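PDB 5KTD: FdhC from Acinetobacter nosocomialis, which probably acts as a GNAT-family acyltransferase that moves an acyl group between coenzyme A and a nucleotide-linked amino sugar. Local coordinates for residues A[66-71]-A[97-102]. Residues are numbered along the deposited sequence; the frame is centred on the assembly and turned at random.
Sequences FIIFRS and WILNEH. With COA (coenzyme A), chain D.
In the conformer of His102 described here, the guanidinium of Arg70 lies flat against one face of the His102 imidazole, their planes 17° apart and their centres separated by 4.3 Å. Arg70 CD settles over the same ring, offset toward its rim and 3.8 Å from the His102 centroid, a CH-pi contact made before the guanidinium begins. At its edge the guanidinium grips the backbone: Arg70 NH1 donates to His102 O over 2.7 Å, the carbonyl lying in the guanidinium plane while the donor stands above the carbonyl plane. An extended Arg70 side chain, with CG anti to the backbone N (chi1 -175°), reaches across strand 75-86 to the turn after strand 91-99. That turn is an Asx turn, in which Asn100 OD1 accepts from His102 N.

The indole of Trp97 carries coenzyme A CEP over the centre of one face, with CDP above the same face at the CE3-CZ3 rim, and meets Ile68 CD1 near its plane, at the edge. The same Ile68 methyl packs 3.6 Å from Leu99 CD2, where the two side chains cross at about a right angle. Leu99 CD1 turns instead to the pantetheine, 3.8 Å from CEP. Strands 64-70 and 91-99 are not sheet neighbours; strand 75-86 runs between them, and these side chains bridge across it.

Between Trp97 and Leu99 the backbone pairs with the pantetheine as a further strand would: Trp97 O accepts from N4P at 2.6 Å, and Leu99 N donates to O9P at 2.9 Å, the mode of cofactor binding characteristic of GNAT acetyltransferases. Asp72 forms a salt bridge with Arg70 NE and Asp73 hydrogen-bonds His102 NE2, so the stacked guanidinium, in this conformer, is flanked by carboxylates that probably offset its positive charge, while apolar packing backs the cofactor-binding strand.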
ATOM      1  N   PHE A  66      -4.354  -0.175  -6.367  1.00 12.99           N
ATOM      2  CA  PHE A  66      -5.509  -0.795  -5.677  1.00 12.46           C
ATOM      3  C   PHE A  66      -6.312   0.245  -4.899  1.00 11.47           C
ATOM      4  O   PHE A  66      -5.728   1.118  -4.267  1.00 10.60           O
ATOM      5  CB  PHE A  66      -5.048  -1.819  -4.654  1.00 12.02           C
ATOM      6  CG  PHE A  66      -4.305  -2.998  -5.249  1.00 12.15           C
ATOM      7  CD1 PHE A  66      -2.952  -2.930  -5.511  1.00 12.17           C
ATOM      8  CD2 PHE A  66      -4.960  -4.161  -5.520  1.00 12.57           C
ATOM      9  CE1 PHE A  66      -2.270  -4.017  -6.096  1.00 12.78           C
ATOM     10  CE2 PHE A  66      -4.300  -5.256  -6.086  1.00 12.17           C
ATOM     11  CZ  PHE A  66      -2.951  -5.193  -6.366  1.00 12.33           C
ATOM     12  N   ILE A  67      -7.631   0.071  -4.926  1.00 11.36           N
ATOM     13  CA  ILE A  67      -8.530   0.687  -3.963  1.00 11.40           C
ATOM     14  C   ILE A  67      -8.541  -0.246  -2.737  1.00 11.24           C
ATOM     15  O   ILE A  67      -8.590  -1.453  -2.908  1.00 11.58           O
ATOM     16  CB  ILE A  67      -9.988   0.801  -4.457  1.00 11.66           C
ATOM     17  CG1 ILE A  67     -10.067   1.653  -5.731  1.00 12.13           C
ATOM     18  CG2 ILE A  67     -10.883   1.403  -3.363  1.00 11.77           C
ATOM     19  CD1 ILE A  67      -9.387   3.004  -5.650  1.00 12.72           C
ATOM     20  N   ILE A  68      -8.464   0.364  -1.559  1.00 10.98           N
ATOM     21  CA  ILE A  68      -8.603  -0.321  -0.275  1.00 12.13           C
ATOM     22  C   ILE A  68     -10.060  -0.194   0.160  1.00 12.13           C
ATOM     23  O   ILE A  68     -10.608   0.880   0.153  1.00 12.31           O
ATOM     24  CB  ILE A  68      -7.709   0.261   0.819  1.00 11.89           C
ATOM     25  CG1 ILE A  68      -6.224   0.304   0.384  1.00 11.88           C
ATOM     26  CG2 ILE A  68      -7.898  -0.575   2.087  1.00 12.00           C
ATOM     27  CD1 ILE A  68      -5.336   1.127   1.294  1.00 11.93           C
ATOM     28  N   PHE A  69     -10.640  -1.302   0.585  1.00 13.87           N
ATOM     29  CA  PHE A  69     -12.047  -1.371   0.995  1.00 15.19           C
ATOM     30  C   PHE A  69     -12.136  -1.878   2.422  1.00 16.70           C
ATOM     31  O   PHE A  69     -11.338  -2.654   2.841  1.00 15.12           O
ATOM     32  CB  PHE A  69     -12.862  -2.331   0.112  1.00 15.21           C
ATOM     33  CG  PHE A  69     -13.302  -1.731  -1.224  1.00 16.04           C
ATOM     34  CD1 PHE A  69     -14.528  -1.081  -1.328  1.00 16.22           C
ATOM     35  CD2 PHE A  69     -12.475  -1.797  -2.370  1.00 16.12           C
ATOM     36  CE1 PHE A  69     -14.919  -0.515  -2.535  1.00 15.94           C
ATOM     37  CE2 PHE A  69     -12.888  -1.246  -3.599  1.00 15.78           C
ATOM     38  CZ  PHE A  69     -14.106  -0.601  -3.660  1.00 16.16           C
ATOM     39  N   ARG A  70     -13.173  -1.412   3.094  1.00 17.85           N
ATOM     40  CA  ARG A  70     -13.596  -1.858   4.379  1.00 20.89           C
ATOM     41  C   ARG A  70     -14.576  -3.029   4.154  1.00 21.18           C
ATOM     42  O   ARG A  70     -15.589  -2.881   3.438  1.00 19.95           O
ATOM     43  CB  ARG A  70     -14.267  -0.666   4.962  1.00 23.83           C
ATOM     44  CG  ARG A  70     -14.703  -0.803   6.330  1.00 25.89           C
ATOM     45  CD  ARG A  70     -15.341   0.496   6.741  1.00 25.36           C
ATOM     46  NE  ARG A  70     -15.819   0.083   8.044  1.00 27.04           N
ATOM     47  CZ  ARG A  70     -15.513   0.613   9.212  1.00 27.24           C
ATOM     48  NH1 ARG A  70     -14.789   1.720   9.321  1.00 27.18           N
ATOM     49  NH2 ARG A  70     -16.013   0.028  10.290  1.00 27.43           N
ATOM     50  N   SER A  71     -14.228  -4.181   4.719  1.00 18.58           N
ATOM     51  CA  SER A  71     -14.975  -5.438   4.566  1.00 19.84           C
ATOM     52  C   SER A  71     -16.409  -5.435   5.087  1.00 18.74           C
ATOM     53  O   SER A  71     -17.260  -6.059   4.511  1.00 17.46           O
ATOM     54  CB  SER A  71     -14.261  -6.612   5.260  1.00 19.19           C
ATOM     55  OG  SER A  71     -13.009  -6.926   4.655  1.00 22.37           O
ATOM     56  N   TRP A  97      -0.140   5.765  -0.613  1.00 13.07           N
ATOM     57  CA  TRP A  97      -0.771   5.025   0.478  1.00 13.71           C
ATOM     58  C   TRP A  97      -1.570   6.016   1.340  1.00 14.09           C
ATOM     59  O   TRP A  97      -0.987   6.853   2.047  1.00 12.53           O
ATOM     60  CB  TRP A  97       0.297   4.367   1.298  1.00 14.67           C
ATOM     61  CG  TRP A  97      -0.207   3.404   2.333  1.00 15.20           C
ATOM     62  CD1 TRP A  97      -1.261   2.527   2.238  1.00 14.65           C
ATOM     63  CD2 TRP A  97       0.407   3.169   3.589  1.00 14.64           C
ATOM     64  NE1 TRP A  97      -1.357   1.799   3.410  1.00 14.89           N
ATOM     65  CE2 TRP A  97      -0.330   2.150   4.235  1.00 14.46           C
ATOM     66  CE3 TRP A  97       1.530   3.730   4.240  1.00 16.18           C
ATOM     67  CZ2 TRP A  97      -0.012   1.694   5.491  1.00 14.14           C
ATOM     68  CZ3 TRP A  97       1.856   3.279   5.509  1.00 15.93           C
ATOM     69  CH2 TRP A  97       1.063   2.267   6.128  1.00 15.43           C
ATOM     70  N   ILE A  98      -2.890   5.910   1.234  1.00 12.98           N
ATOM     71  CA  ILE A  98      -3.791   6.866   1.795  1.00 13.21           C
ATOM     72  C   ILE A  98      -4.983   6.092   2.346  1.00 14.62           C
ATOM     73  O   ILE A  98      -5.497   5.178   1.694  1.00 14.06           O
ATOM     74  CB  ILE A  98      -4.323   7.888   0.785  1.00 12.70           C
ATOM     75  CG1 ILE A  98      -3.204   8.584  -0.012  1.00 12.92           C
ATOM     76  CG2 ILE A  98      -5.070   8.953   1.564  1.00 13.06           C
ATOM     77  CD1 ILE A  98      -3.673   9.220  -1.320  1.00 12.48           C
ATOM     78  N   LEU A  99      -5.378   6.438   3.571  1.00 16.21           N
ATOM     79  CA  LEU A  99      -6.593   5.890   4.190  1.00 16.11           C
ATOM     80  C   LEU A  99      -7.426   7.054   4.748  1.00 16.80           C
ATOM     81  O   LEU A  99      -6.867   7.953   5.377  1.00 18.79           O
ATOM     82  CB  LEU A  99      -6.199   4.955   5.314  1.00 15.64           C
ATOM     83  CG  LEU A  99      -5.607   3.604   4.987  1.00 15.27           C
ATOM     84  CD1 LEU A  99      -5.058   2.930   6.233  1.00 14.95           C
ATOM     85  CD2 LEU A  99      -6.622   2.690   4.293  1.00 15.57           C
ATOM     86  N   ASN A 100      -8.737   7.038   4.567  1.00 18.24           N
ATOM     87  CA  ASN A 100      -9.557   8.201   5.014  1.00 20.48           C
ATOM     88  C   ASN A 100     -10.144   7.933   6.389  1.00 21.88           C
ATOM     89  O   ASN A 100      -9.870   6.881   6.971  1.00 21.13           O
ATOM     90  CB  ASN A 100     -10.654   8.513   3.989  1.00 21.34           C
ATOM     91  CG  ASN A 100     -11.616   7.362   3.769  1.00 22.76           C
ATOM     92  OD1 ASN A 100     -11.822   6.519   4.625  1.00 23.68           O
ATOM     93  ND2 ASN A 100     -12.188   7.304   2.573  1.00 26.67           N
ATOM     94  N   GLU A 101     -10.932   8.883   6.904  1.00 23.43           N
ATOM     95  CA  GLU A 101     -11.588   8.779   8.218  1.00 27.72           C
ATOM     96  C   GLU A 101     -12.413   7.503   8.434  1.00 24.72           C
ATOM     97  O   GLU A 101     -12.562   7.092   9.560  1.00 23.74           O
ATOM     98  CB  GLU A 101     -12.569   9.955   8.406  1.00 35.66           C
ATOM     99  CG  GLU A 101     -12.098  11.106   9.273  1.00 40.39           C
ATOM    100  CD  GLU A 101     -13.192  12.164   9.449  1.00 47.98           C
ATOM    101  OE1 GLU A 101     -13.882  12.500   8.442  1.00 54.31           O
ATOM    102  OE2 GLU A 101     -13.368  12.669  10.586  1.00 52.95           O
ATOM    103  N   HIS A 102     -12.964   6.926   7.363  1.00 24.91           N
ATOM    104  CA  HIS A 102     -13.845   5.717   7.465  0.50 23.90           C
ATOM    105  C   HIS A 102     -13.047   4.417   7.480  1.00 22.97           C
ATOM    106  O   HIS A 102     -13.605   3.318   7.448  1.00 21.19           O
ATOM    107  CB  HIS A 102     -14.919   5.684   6.357  0.50 24.94           C
ATOM    108  CG  HIS A 102     -16.038   4.694   6.597  0.50 25.13           C
ATOM    109  ND1 HIS A 102     -16.705   4.574   7.801  0.50 25.32           N
ATOM    110  CD2 HIS A 102     -16.617   3.798   5.766  0.50 25.67           C
ATOM    111  CE1 HIS A 102     -17.615   3.622   7.712  0.50 24.71           C
ATOM    112  NE2 HIS A 102     -17.587   3.137   6.485  0.50 25.10           N
TER
HETATM  113  N1A COA D 203       1.930  -3.566  15.148  1.00 26.78           N
HETATM  114  C2A COA D 203       0.808  -3.396  15.858  1.00 26.32           C
HETATM  115  N3A COA D 203       0.021  -2.337  15.718  1.00 23.79           N
HETATM  116  C4A COA D 203       0.314  -1.375  14.832  1.00 25.32           C
HETATM  117  C5A COA D 203       1.527  -1.485  14.025  1.00 24.80           C
HETATM  118  C6A COA D 203       2.345  -2.665  14.242  1.00 25.28           C
HETATM  119  N6A COA D 203       3.464  -2.866  13.539  1.00 26.72           N
HETATM  120  N7A COA D 203       1.589  -0.422  13.216  1.00 25.71           N
HETATM  121  C8A COA D 203       0.515   0.341  13.516  1.00 25.80           C
HETATM  122  N9A COA D 203      -0.246  -0.230  14.507  1.00 27.53           N
HETATM  123  C1B COA D 203      -1.510   0.314  15.056  1.00 28.64           C
HETATM  124  C2B COA D 203      -1.401   1.799  15.392  1.00 34.35           C
HETATM  125  O2B COA D 203      -0.949   2.136  16.716  1.00 39.79           O
HETATM  126  C3B COA D 203      -2.795   2.301  15.112  1.00 35.75           C
HETATM  127  O3B COA D 203      -3.627   2.063  16.251  1.00 44.54           O
HETATM  128  P3B COA D 203      -3.920   3.320  17.236  1.00 48.75           P
HETATM  129  O7A COA D 203      -5.205   3.919  16.653  1.00 51.06           O
HETATM  130  O8A COA D 203      -4.160   2.576  18.530  1.00 51.88           O
HETATM  131  O9A COA D 203      -2.691   4.215  17.213  1.00 42.72           O
HETATM  132  C4B COA D 203      -3.252   1.479  13.943  1.00 32.15           C
HETATM  133  O4B COA D 203      -2.471   0.271  13.985  1.00 30.13           O
HETATM  134  C5B COA D 203      -3.145   2.222  12.598  1.00 29.83           C
HETATM  135  O5B COA D 203      -1.794   2.582  12.321  1.00 25.15           O
HETATM  136  P1A COA D 203      -1.403   4.114  12.108  1.00 27.53           P
HETATM  137  O1A COA D 203       0.070   4.214  12.198  1.00 26.93           O
HETATM  138  O2A COA D 203      -2.230   5.140  12.843  1.00 27.25           O
HETATM  139  O3A COA D 203      -1.743   4.331  10.546  1.00 25.12           O
HETATM  140  P2A COA D 203      -2.792   5.330   9.905  1.00 23.24           P
HETATM  141  O4A COA D 203      -4.217   4.854  10.121  1.00 25.08           O
HETATM  142  O5A COA D 203      -2.463   6.773  10.055  1.00 22.36           O
HETATM  143  O6A COA D 203      -2.508   5.061   8.341  1.00 21.37           O
HETATM  144  CBP COA D 203      -1.506   6.287   6.548  1.00 19.38           C
HETATM  145  CCP COA D 203      -1.254   5.492   7.818  1.00 20.24           C
HETATM  146  CDP COA D 203      -0.148   6.767   6.051  1.00 18.95           C
HETATM  147  CEP COA D 203      -2.191   5.346   5.565  1.00 19.15           C
HETATM  148  CAP COA D 203      -2.434   7.485   6.856  1.00 18.82           C
HETATM  149  OAP COA D 203      -1.955   8.167   8.038  1.00 16.73           O
HETATM  150  C9P COA D 203      -2.601   8.426   5.710  1.00 17.70           C
HETATM  151  O9P COA D 203      -3.457   8.232   4.851  1.00 16.85           O
HETATM  152  N8P COA D 203      -1.788   9.484   5.710  1.00 16.03           N
HETATM  153  C7P COA D 203      -1.879  10.550   4.760  1.00 15.90           C
HETATM  154  C6P COA D 203      -1.278  10.184   3.407  1.00 15.68           C
HETATM  155  C5P COA D 203       0.199   9.848   3.566  1.00 16.83           C
HETATM  156  O5P COA D 203       0.946  10.642   4.155  1.00 17.29           O
HETATM  157  N4P COA D 203       0.603   8.690   3.070  1.00 16.26           N
HETATM  158  C3P COA D 203       1.959   8.169   3.236  1.00 16.85           C
HETATM  159  C2P COA D 203       3.030   8.822   2.333  1.00 18.20           C
HETATM  160  S1P COA D 203       4.692   8.311   2.882  1.00 17.86           S